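Local coordinates for purine nucleoside phosphorylase (Schistosoma mansoni, PDB 6BI1), which probably catalyses the reversible phosphorolysis of purine nucleosides such as inosine and guanosine to the free base and ribose 1-phosphate, at residues G38-E43 and L272-F277. Sequence-based numbering, arbitrary orientation.
Sequences GKLIEE and LLQMWF. With SEM (O-benzyl-L-serine), chain I.
Leu40 CB lies 4.0 Å from Gln274 CG, and Leu40 CD2 rests 4.1 Å from Phe277 CB. In this alpha/beta fold of the phosphorylase superfamily, the short helical turn that holds Lys39, Leu40 and Glu43 packs against the long helix 259-283. Leu40 and Gln274 come closest in backbone, with their CA atoms 5.5 Å apart. The Gln274 chain is extended, with CG anti to the backbone N (chi1 173°), and this carries the side chain across to the turn. The Glu43 side chain crosses that of Gln274 at about a right angle, but the detail at the amide end is doubtful. The Leu40 and Phe277 side chains also cross at about a right angle. The Phe277 side chain also touches Leu114 and Thr116 of strand 112-121. On the turn, Glu42 OE2 is gripped by Arg47 NH2 in a salt bridge and by Gln84 NE2 in a hydrogen bond, and Arg47, at the start of strand 47-51, also bonds to Ile41 O through NH2. The CB of Met275 is directed away from the turn. O-benzyl-L-serine lies against the helix beside Leu272, Met275 and Trp276. Its benzyl C4' is 3.6 Å from Leu272 CD1, and C5' is 3.6 Å from Trp276 CA.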
loop_
_atom_site.group_PDB
_atom_site.type_symbol
_atom_site.label_atom_id
_atom_site.label_comp_id
_atom_site.label_asym_id
_atom_site.label_seq_id
_atom_site.Cartn_x
_atom_site.Cartn_y
_atom_site.Cartn_z
ATOM N N GLY A 38 17.799 -18.878 -15.743
ATOM C CA GLY A 38 19.028 -18.161 -16.007
ATOM C C GLY A 38 20.080 -18.870 -16.845
ATOM O O GLY A 38 21.196 -18.348 -16.960
ATOM N N LYS A 39 19.758 -20.002 -17.470
ATOM C CA LYS A 39 20.769 -20.748 -18.225
ATOM C C LYS A 39 21.392 -19.915 -19.347
ATOM O O LYS A 39 22.582 -20.074 -19.644
ATOM C CB LYS A 39 20.160 -22.045 -18.763
ATOM C CG LYS A 39 21.136 -22.945 -19.511
ATOM C CD LYS A 39 22.364 -23.262 -18.669
ATOM C CE LYS A 39 23.311 -24.206 -19.396
ATOM N NZ LYS A 39 24.494 -24.554 -18.559
ATOM N N LEU A 40 20.620 -19.031 -19.981
ATOM C CA LEU A 40 21.168 -18.212 -21.061
ATOM C C LEU A 40 22.374 -17.403 -20.595
ATOM O O LEU A 40 23.312 -17.175 -21.367
ATOM C CB LEU A 40 20.094 -17.279 -21.618
ATOM C CG LEU A 40 20.510 -16.354 -22.772
ATOM C CD1 LEU A 40 21.013 -17.114 -23.975
ATOM C CD2 LEU A 40 19.334 -15.508 -23.183
ATOM N N ILE A 41 22.372 -16.965 -19.334
ATOM C CA ILE A 41 23.485 -16.174 -18.811
ATOM C C ILE A 41 24.771 -16.982 -18.819
ATOM O O ILE A 41 25.857 -16.447 -19.078
ATOM C CB ILE A 41 23.144 -15.652 -17.401
ATOM C CG1 ILE A 41 22.001 -14.638 -17.476
ATOM C CG2 ILE A 41 24.381 -15.021 -16.723
ATOM C CD1 ILE A 41 21.434 -14.191 -16.095
ATOM N N GLU A 42 24.681 -18.280 -18.536
ATOM C CA GLU A 42 25.881 -19.101 -18.508
ATOM C C GLU A 42 26.447 -19.362 -19.897
ATOM O O GLU A 42 27.582 -19.835 -20.009
ATOM C CB GLU A 42 25.582 -20.415 -17.779
ATOM C CG GLU A 42 25.385 -20.236 -16.274
ATOM C CD GLU A 42 26.601 -19.609 -15.592
ATOM O OE1 GLU A 42 27.691 -20.221 -15.629
ATOM O OE2 GLU A 42 26.469 -18.498 -15.033
ATOM N N GLU A 43 25.700 -19.056 -20.955
ATOM C CA GLU A 43 26.149 -19.306 -22.317
ATOM C C GLU A 43 26.525 -18.028 -23.060
ATOM O O GLU A 43 26.734 -18.064 -24.278
ATOM C CB GLU A 43 25.086 -20.110 -23.060
ATOM C CG GLU A 43 24.823 -21.441 -22.373
ATOM C CD GLU A 43 23.876 -22.328 -23.142
ATOM O OE1 GLU A 43 23.370 -21.883 -24.195
ATOM O OE2 GLU A 43 23.638 -23.470 -22.691
ATOM N N LEU A 272 13.405 -24.251 -23.695
ATOM C CA LEU A 272 12.619 -23.516 -24.687
ATOM C C LEU A 272 12.756 -22.006 -24.487
ATOM O O LEU A 272 12.965 -21.261 -25.452
ATOM C CB LEU A 272 11.150 -23.956 -24.631
ATOM C CG LEU A 272 10.166 -23.340 -25.625
ATOM C CD1 LEU A 272 10.601 -23.582 -27.067
ATOM C CD2 LEU A 272 8.747 -23.887 -25.407
ATOM N N LEU A 273 12.656 -21.538 -23.238
ATOM C CA LEU A 273 12.747 -20.103 -22.968
ATOM C C LEU A 273 14.133 -19.563 -23.316
ATOM O O LEU A 273 14.260 -18.461 -23.871
ATOM C CB LEU A 273 12.400 -19.832 -21.506
ATOM C CG LEU A 273 12.277 -18.387 -21.055
ATOM C CD1 LEU A 273 11.149 -17.695 -21.805
ATOM C CD2 LEU A 273 11.997 -18.377 -19.562
ATOM N N GLN A 274 15.180 -20.326 -23.009
ATOM C CA GLN A 274 16.538 -19.934 -23.374
ATOM C C GLN A 274 16.679 -19.759 -24.883
ATOM O O GLN A 274 17.236 -18.758 -25.353
ATOM C CB GLN A 274 17.533 -20.976 -22.856
ATOM C CG GLN A 274 18.961 -20.759 -23.327
ATOM C CD GLN A 274 19.937 -21.784 -22.787
ATOM O OE1 GLN A 274 21.133 -21.700 -23.056
ATOM N NE2 GLN A 274 19.438 -22.764 -22.034
ATOM N N MET A 275 16.205 -20.738 -25.660
ATOM C CA MET A 275 16.288 -20.649 -27.120
ATOM C C MET A 275 15.463 -19.485 -27.664
ATOM O O MET A 275 15.887 -18.805 -28.610
ATOM C CB MET A 275 15.822 -21.969 -27.735
ATOM C CG MET A 275 16.788 -23.102 -27.505
ATOM S SD MET A 275 16.367 -24.596 -28.408
ATOM C CE MET A 275 15.048 -25.295 -27.425
ATOM N N TRP A 276 14.269 -19.267 -27.108
ATOM C CA TRP A 276 13.415 -18.157 -27.537
ATOM C C TRP A 276 14.106 -16.809 -27.325
ATOM O O TRP A 276 14.160 -15.974 -28.241
ATOM C CB TRP A 276 12.114 -18.216 -26.738
ATOM C CG TRP A 276 10.931 -17.369 -27.219
ATOM C CD1 TRP A 276 10.779 -16.732 -28.427
ATOM C CD2 TRP A 276 9.716 -17.136 -26.492
ATOM N NE1 TRP A 276 9.550 -16.104 -28.478
ATOM C CE2 TRP A 276 8.879 -16.345 -27.308
ATOM C CE3 TRP A 276 9.251 -17.526 -25.229
ATOM C CZ2 TRP A 276 7.612 -15.937 -26.901
ATOM C CZ3 TRP A 276 7.999 -17.113 -24.823
ATOM C CH2 TRP A 276 7.193 -16.330 -25.652
ATOM N N PHE A 277 14.644 -16.577 -26.125
ATOM C CA PHE A 277 15.302 -15.298 -25.827
ATOM C C PHE A 277 16.603 -15.119 -26.618
ATOM O O PHE A 277 16.927 -13.992 -27.020
ATOM C CB PHE A 277 15.453 -15.084 -24.308
ATOM C CG PHE A 277 14.255 -14.390 -23.690
ATOM C CD1 PHE A 277 12.990 -14.916 -23.855
ATOM C CD2 PHE A 277 14.393 -13.198 -23.020
ATOM C CE1 PHE A 277 11.883 -14.279 -23.334
ATOM C CE2 PHE A 277 13.278 -12.559 -22.480
ATOM C CZ PHE A 277 12.028 -13.108 -22.667
HETATM C C SEM I . 15.875 -21.968 -37.250
HETATM O O SEM I . 16.748 -23.025 -36.938
HETATM C CA SEM I . 14.905 -21.725 -36.091
HETATM N N SEM I . 14.274 -22.973 -35.669
HETATM C CB SEM I . 15.670 -21.111 -34.917
HETATM O OG SEM I . 14.793 -21.073 -33.835
HETATM C "C'" SEM I . 15.384 -20.856 -32.586
HETATM C "C1'" SEM I . 14.322 -21.199 -31.557
HETATM C "C2'" SEM I . 14.147 -22.635 -31.082
HETATM C "C3'" SEM I . 13.217 -22.928 -30.194
HETATM C "C4'" SEM I . 12.328 -21.821 -29.653
HETATM C "C5'" SEM I . 12.475 -20.582 -30.081
HETATM C "C6'" SEM I . 13.549 -20.244 -31.089
#